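Local coordinates for putative uncharacterized protein (Chaetomium thermophilum, PDB 5T8V) that probably acts as a cohesin loader on chromatin, the chain described here being the C-terminal HEAT-repeat part of Scc2, at residues 471-476 with 589-594; 507-512 with 598-603. All blocks are in the same frame, centred on the assembly; numbering follows the deposited sequence.

Contact 1: 471-476 with 589-594; sequences RKMASA and SPLQAK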
loop_
_atom_site.group_PDB
_atom_site.type_symbol
_atom_site.label_atom_id
_atom_site.label_comp_id
_atom_site.label_asym_id
_atom_site.label_seq_id
_atom_site.Cartn_x
_atom_site.Cartn_y
_atom_site.Cartn_z
ATOM N N ARG A 471 0.780 -0.126 -27.264
ATOM C CA ARG A 471 1.687 0.993 -27.506
ATOM C C ARG A 471 2.969 0.516 -28.177
ATOM O O ARG A 471 3.451 1.136 -29.135
ATOM C CB ARG A 471 1.998 1.717 -26.196
ATOM C CG ARG A 471 2.224 3.220 -26.367
ATOM C CD ARG A 471 2.563 3.902 -25.046
ATOM N NE ARG A 471 1.661 3.493 -23.971
ATOM C CZ ARG A 471 0.493 4.070 -23.698
ATOM N NH1 ARG A 471 0.060 5.098 -24.418
ATOM N NH2 ARG A 471 -0.249 3.612 -22.697
ATOM N N LYS A 472 3.524 -0.600 -27.699
ATOM C CA LYS A 472 4.738 -1.139 -28.303
ATOM C C LYS A 472 4.516 -1.474 -29.773
ATOM O O LYS A 472 5.258 -1.011 -30.647
ATOM C CB LYS A 472 5.196 -2.377 -27.536
ATOM C CG LYS A 472 6.574 -2.868 -27.941
ATOM C CD LYS A 472 6.746 -4.346 -27.651
ATOM C CE LYS A 472 8.112 -4.837 -28.094
ATOM N NZ LYS A 472 8.233 -6.313 -27.956
ATOM N N MET A 473 3.497 -2.286 -30.066
ATOM C CA MET A 473 3.248 -2.695 -31.444
ATOM C C MET A 473 3.017 -1.488 -32.346
ATOM O O MET A 473 3.488 -1.457 -33.488
ATOM C CB MET A 473 2.045 -3.634 -31.500
ATOM C CG MET A 473 2.213 -4.923 -30.714
ATOM S SD MET A 473 0.724 -5.942 -30.761
ATOM C CE MET A 473 0.826 -6.551 -32.442
ATOM N N ALA A 474 2.297 -0.482 -31.847
ATOM C CA ALA A 474 1.970 0.684 -32.657
ATOM C C ALA A 474 3.141 1.643 -32.815
ATOM O O ALA A 474 3.095 2.506 -33.700
ATOM C CB ALA A 474 0.783 1.430 -32.047
ATOM N N SER A 475 4.180 1.522 -31.987
ATOM C CA SER A 475 5.346 2.390 -32.117
ATOM C C SER A 475 6.303 1.947 -33.220
ATOM O O SER A 475 7.294 2.641 -33.469
ATOM C CB SER A 475 6.103 2.457 -30.792
ATOM O OG SER A 475 6.717 1.216 -30.497
ATOM N N ALA A 476 6.036 0.827 -33.886
ATOM C CA ALA A 476 6.949 0.318 -34.896
ATOM C C ALA A 476 6.833 1.114 -36.196
ATOM O O ALA A 476 5.813 1.747 -36.486
ATOM C CB ALA A 476 6.675 -1.163 -35.166
ATOM N N SER A 589 -0.522 -9.887 -41.591
ATOM C CA SER A 589 0.497 -10.547 -40.796
ATOM C C SER A 589 -0.012 -10.782 -39.376
ATOM O O SER A 589 -0.833 -10.011 -38.870
ATOM C CB SER A 589 1.764 -9.705 -40.750
ATOM O OG SER A 589 1.490 -8.417 -40.230
ATOM N N PRO A 590 0.464 -11.834 -38.704
ATOM C CA PRO A 590 0.006 -12.071 -37.326
ATOM C C PRO A 590 0.218 -10.872 -36.423
ATOM O O PRO A 590 -0.515 -10.702 -35.441
ATOM C CB PRO A 590 0.838 -13.283 -36.881
ATOM C CG PRO A 590 2.014 -13.304 -37.793
ATOM C CD PRO A 590 1.528 -12.770 -39.100
ATOM N N LEU A 591 1.199 -10.026 -36.735
ATOM C CA LEU A 591 1.400 -8.802 -35.969
ATOM C C LEU A 591 0.278 -7.807 -36.241
ATOM O O LEU A 591 -0.296 -7.230 -35.310
ATOM C CB LEU A 591 2.759 -8.194 -36.315
ATOM C CG LEU A 591 3.392 -7.283 -35.266
ATOM C CD1 LEU A 591 3.831 -8.088 -34.053
ATOM C CD2 LEU A 591 4.568 -6.531 -35.869
ATOM N N GLN A 592 -0.053 -7.599 -37.518
ATOM C CA GLN A 592 -1.159 -6.709 -37.859
ATOM C C GLN A 592 -2.471 -7.218 -37.278
ATOM O O GLN A 592 -3.306 -6.426 -36.822
ATOM C CB GLN A 592 -1.269 -6.569 -39.375
ATOM C CG GLN A 592 -0.156 -5.762 -40.005
ATOM C CD GLN A 592 -0.221 -5.771 -41.517
ATOM O OE1 GLN A 592 -0.720 -6.719 -42.124
ATOM N NE2 GLN A 592 0.282 -4.708 -42.137
ATOM N N ALA A 593 -2.676 -8.536 -37.289
ATOM C CA ALA A 593 -3.902 -9.102 -36.736
ATOM C C ALA A 593 -3.958 -8.912 -35.226
ATOM O O ALA A 593 -4.984 -8.489 -34.680
ATOM C CB ALA A 593 -4.003 -10.585 -37.095
ATOM N N LYS A 594 -2.859 -9.220 -34.532
ATOM C CA LYS A 594 -2.832 -9.042 -33.086
ATOM C C LYS A 594 -3.068 -7.584 -32.707
ATOM O O LYS A 594 -3.845 -7.292 -31.789
ATOM C CB LYS A 594 -1.502 -9.543 -32.525
ATOM C CG LYS A 594 -1.268 -9.190 -31.065
ATOM C CD LYS A 594 -0.747 -10.373 -30.275
ATOM C CE LYS A 594 -1.849 -11.372 -29.990
ATOM N NZ LYS A 594 -1.497 -12.288 -28.863
#
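Met-473 reaches from the last turn of helix 446-474 to the first turns of helix 590-602, where Leu-591 and Lys-594 receive it. Its CG stands anti to the carbonyl carbon (chi1 -61°), and the chain runs straight on to SD before the bend at chi3 turns the methyl group toward the other helix. The side chains of Met-473 and Lys-594 cross at about a right angle, with Met-473 CE 3.6 Å from Lys-594 CG and Met-473 SD 3.8 Å from the same carbon. On the Leu-591 side one branch does the touching: Leu-591 CD1 is 3.7 Å from Met-473 CE. Met-473 is buried and Leu-591 exposed, placing this apolar contact at the border of the packed interior.

The start of the receiving helix is fixed by a capping box. Gln-592 N donates to Ser-589 OG over 3.2 Å, and Ser-589 N returns a nearly straight bond to Gln-592 OE1. Past its contact with Met-473, the Lys-594 chain bends away, and NZ forms a salt bridge with Asp-417. Helix 481-494 flanks both segments: Ala-474 packs on its Ala-490, and Gln-592 on Leu-482 and Leu-486. Helix 509-520 adds Tyr-516, which touches Pro-590 and Ala-593.

Contact 2: 507-512 with 598-603; sequences TGPYRA and SIILLR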
loop_
_atom_site.group_PDB
_atom_site.type_symbol
_atom_site.label_atom_id
_atom_site.label_comp_id
_atom_site.label_asym_id
_atom_site.label_seq_id
_atom_site.Cartn_x
_atom_site.Cartn_y
_atom_site.Cartn_z
ATOM N N THR A 507 -12.397 -1.394 -44.066
ATOM C CA THR A 507 -11.002 -1.802 -44.170
ATOM C C THR A 507 -10.259 -1.639 -42.850
ATOM O O THR A 507 -9.031 -1.508 -42.845
ATOM C CB THR A 507 -10.294 -1.003 -45.264
ATOM O OG1 THR A 507 -10.258 0.383 -44.902
ATOM C CG2 THR A 507 -11.017 -1.157 -46.593
ATOM N N GLY A 508 -10.982 -1.653 -41.731
ATOM C CA GLY A 508 -10.400 -1.393 -40.438
ATOM C C GLY A 508 -10.003 -2.654 -39.693
ATOM O O GLY A 508 -9.732 -3.700 -40.294
ATOM N N PRO A 509 -9.965 -2.578 -38.357
ATOM C CA PRO A 509 -9.442 -3.717 -37.583
ATOM C C PRO A 509 -10.293 -4.971 -37.680
ATOM O O PRO A 509 -9.741 -6.073 -37.768
ATOM C CB PRO A 509 -9.388 -3.168 -36.150
ATOM C CG PRO A 509 -10.370 -2.049 -36.131
ATOM C CD PRO A 509 -10.322 -1.440 -37.492
ATOM N N TYR A 510 -11.622 -4.846 -37.649
ATOM C CA TYR A 510 -12.470 -6.027 -37.785
ATOM C C TYR A 510 -12.166 -6.766 -39.083
ATOM O O TYR A 510 -11.978 -7.990 -39.090
ATOM C CB TYR A 510 -13.943 -5.624 -37.730
ATOM C CG TYR A 510 -14.450 -5.350 -36.335
ATOM C CD1 TYR A 510 -14.906 -6.382 -35.529
ATOM C CD2 TYR A 510 -14.472 -4.061 -35.822
ATOM C CE1 TYR A 510 -15.368 -6.140 -34.253
ATOM C CE2 TYR A 510 -14.935 -3.808 -34.545
ATOM C CZ TYR A 510 -15.380 -4.851 -33.767
ATOM O OH TYR A 510 -15.840 -4.607 -32.498
ATOM N N ARG A 511 -12.107 -6.030 -40.194
ATOM C CA ARG A 511 -11.769 -6.630 -41.479
ATOM C C ARG A 511 -10.448 -7.386 -41.405
ATOM O O ARG A 511 -10.355 -8.535 -41.846
ATOM C CB ARG A 511 -11.698 -5.544 -42.551
ATOM C CG ARG A 511 -11.491 -6.072 -43.965
ATOM C CD ARG A 511 -12.790 -6.549 -44.590
ATOM N NE ARG A 511 -12.938 -6.014 -45.940
ATOM C CZ ARG A 511 -12.539 -6.629 -47.047
ATOM N NH1 ARG A 511 -11.969 -7.825 -46.987
ATOM N NH2 ARG A 511 -12.715 -6.045 -48.224
ATOM N N ALA A 512 -9.410 -6.749 -40.858
ATOM C CA ALA A 512 -8.092 -7.376 -40.820
ATOM C C ALA A 512 -8.113 -8.647 -39.982
ATOM O O ALA A 512 -7.573 -9.683 -40.388
ATOM C CB ALA A 512 -7.058 -6.392 -40.275
ATOM N N SER A 598 -6.326 -6.215 -30.697
ATOM C CA SER A 598 -6.052 -5.507 -29.450
ATOM C C SER A 598 -6.700 -4.127 -29.451
ATOM O O SER A 598 -7.265 -3.697 -28.438
ATOM C CB SER A 598 -4.544 -5.396 -29.235
ATOM O OG SER A 598 -3.930 -6.673 -29.259
ATOM N N ILE A 599 -6.628 -3.418 -30.579
ATOM C CA ILE A 599 -7.325 -2.141 -30.697
ATOM C C ILE A 599 -8.816 -2.335 -30.460
ATOM O O ILE A 599 -9.452 -1.553 -29.743
ATOM C CB ILE A 599 -7.043 -1.509 -32.074
ATOM C CG1 ILE A 599 -5.586 -1.053 -32.155
ATOM C CG2 ILE A 599 -7.959 -0.321 -32.330
ATOM C CD1 ILE A 599 -5.068 -0.916 -33.572
ATOM N N ILE A 600 -9.398 -3.378 -31.053
ATOM C CA ILE A 600 -10.805 -3.673 -30.798
ATOM C C ILE A 600 -11.045 -3.871 -29.306
ATOM O O ILE A 600 -12.045 -3.393 -28.754
ATOM C CB ILE A 600 -11.245 -4.899 -31.618
ATOM C CG1 ILE A 600 -11.226 -4.556 -33.111
ATOM C CG2 ILE A 600 -12.642 -5.361 -31.197
ATOM C CD1 ILE A 600 -11.409 -5.739 -34.021
ATOM N N LEU A 601 -10.132 -4.568 -28.628
ATOM C CA LEU A 601 -10.317 -4.844 -27.208
ATOM C C LEU A 601 -10.265 -3.567 -26.381
ATOM O O LEU A 601 -11.018 -3.423 -25.412
ATOM C CB LEU A 601 -9.260 -5.839 -26.726
ATOM C CG LEU A 601 -9.452 -7.296 -27.154
ATOM C CD1 LEU A 601 -8.249 -8.117 -26.742
ATOM C CD2 LEU A 601 -10.726 -7.893 -26.559
ATOM N N LEU A 602 -9.380 -2.632 -26.735
ATOM C CA LEU A 602 -9.294 -1.391 -25.972
ATOM C C LEU A 602 -10.623 -0.655 -25.922
ATOM O O LEU A 602 -10.852 0.120 -24.989
ATOM C CB LEU A 602 -8.223 -0.472 -26.558
ATOM C CG LEU A 602 -6.770 -0.917 -26.385
ATOM C CD1 LEU A 602 -5.843 0.064 -27.076
ATOM C CD2 LEU A 602 -6.401 -1.050 -24.914
ATOM N N ARG A 603 -11.501 -0.880 -26.896
ATOM C CA ARG A 603 -12.821 -0.271 -26.916
ATOM C C ARG A 603 -13.908 -1.223 -26.438
ATOM O O ARG A 603 -15.092 -0.885 -26.525
ATOM C CB ARG A 603 -13.146 0.225 -28.325
ATOM C CG ARG A 603 -12.064 1.099 -28.938
ATOM C CD ARG A 603 -11.745 2.310 -28.074
ATOM N NE ARG A 603 -12.921 3.145 -27.850
ATOM C CZ ARG A 603 -12.887 4.349 -27.291
ATOM N NH1 ARG A 603 -11.732 4.870 -26.902
ATOM N NH2 ARG A 603 -14.005 5.039 -27.128
#
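Ile-600 packs against Pro-509 and Tyr-510 from a helical turn held by the bond from Leu-602 N to Ser-598 O, 2.9 Å long. One residue further on, Arg-603 N donates to Ile-600 O. Across the contact itself the packing is apolar and centres on Ile-600, whose two branches are put to different uses. The longer branch has CG1 anti to the carbonyl carbon (chi1 -67°) and continues extended to CD1, which lies over the face of the Tyr-510 ring. This CH-pi contact is almost perfectly centred: CD1 is 3.7 Å from the ring centroid and only 6° off the ring normal. The shorter branch, CG2, falls near the phenol end of the same ring, 3.8 Å from Tyr-510 CZ. Pro-509 meets the root of the longer branch, its CB lying 3.8 Å from Ile-600 CG1 and CG a little farther away.

Packing of this kind, with an isoleucine from one helix fitted against the opening turn of another, joins two helices of the alpha-helical HEAT-repeat solenoid. Gly-508 occupies the N-cap of helix 509-520, Pro-509 follows in its first turn, and Ala-512 N closes that turn on Gly-508 O at 3.1 Å. Proline suits such a position: its nitrogen has no hydrogen to donate, and in the first turn none is needed, since no helix carbonyl lies one turn earlier to accept it.

All three touching side chains are buried. Helix 481-494 contributes Leu-489, which touches both Pro-509 and Ile-599, while Leu-601 and Leu-602 pack on Leu-466 of helix 446-474. From helix 527-550, Trp-540 stacks with the Tyr-510 ring, and Lys-543 touches the same tyrosine.

In the fold
From the N terminus, the chain first passes the end of helix 446-474, then the start of helix 509-520, and later reaches helix 590-602, which serves both contacts. Contact 1 closes a loop of 112 intervening residues and contact 2 one of 85, both mainly helical. The segments alternate along the sequence, so the two loops cross: 507-512 lies inside the loop of contact 1, whereas 598-603 follows its closure. Their centres are about 12 Å apart. Contact 1 joins the beginning of helix 590-602 to helix 446-474, and contact 2 joins its end to helix 509-520, tying three helices of the solenoid together.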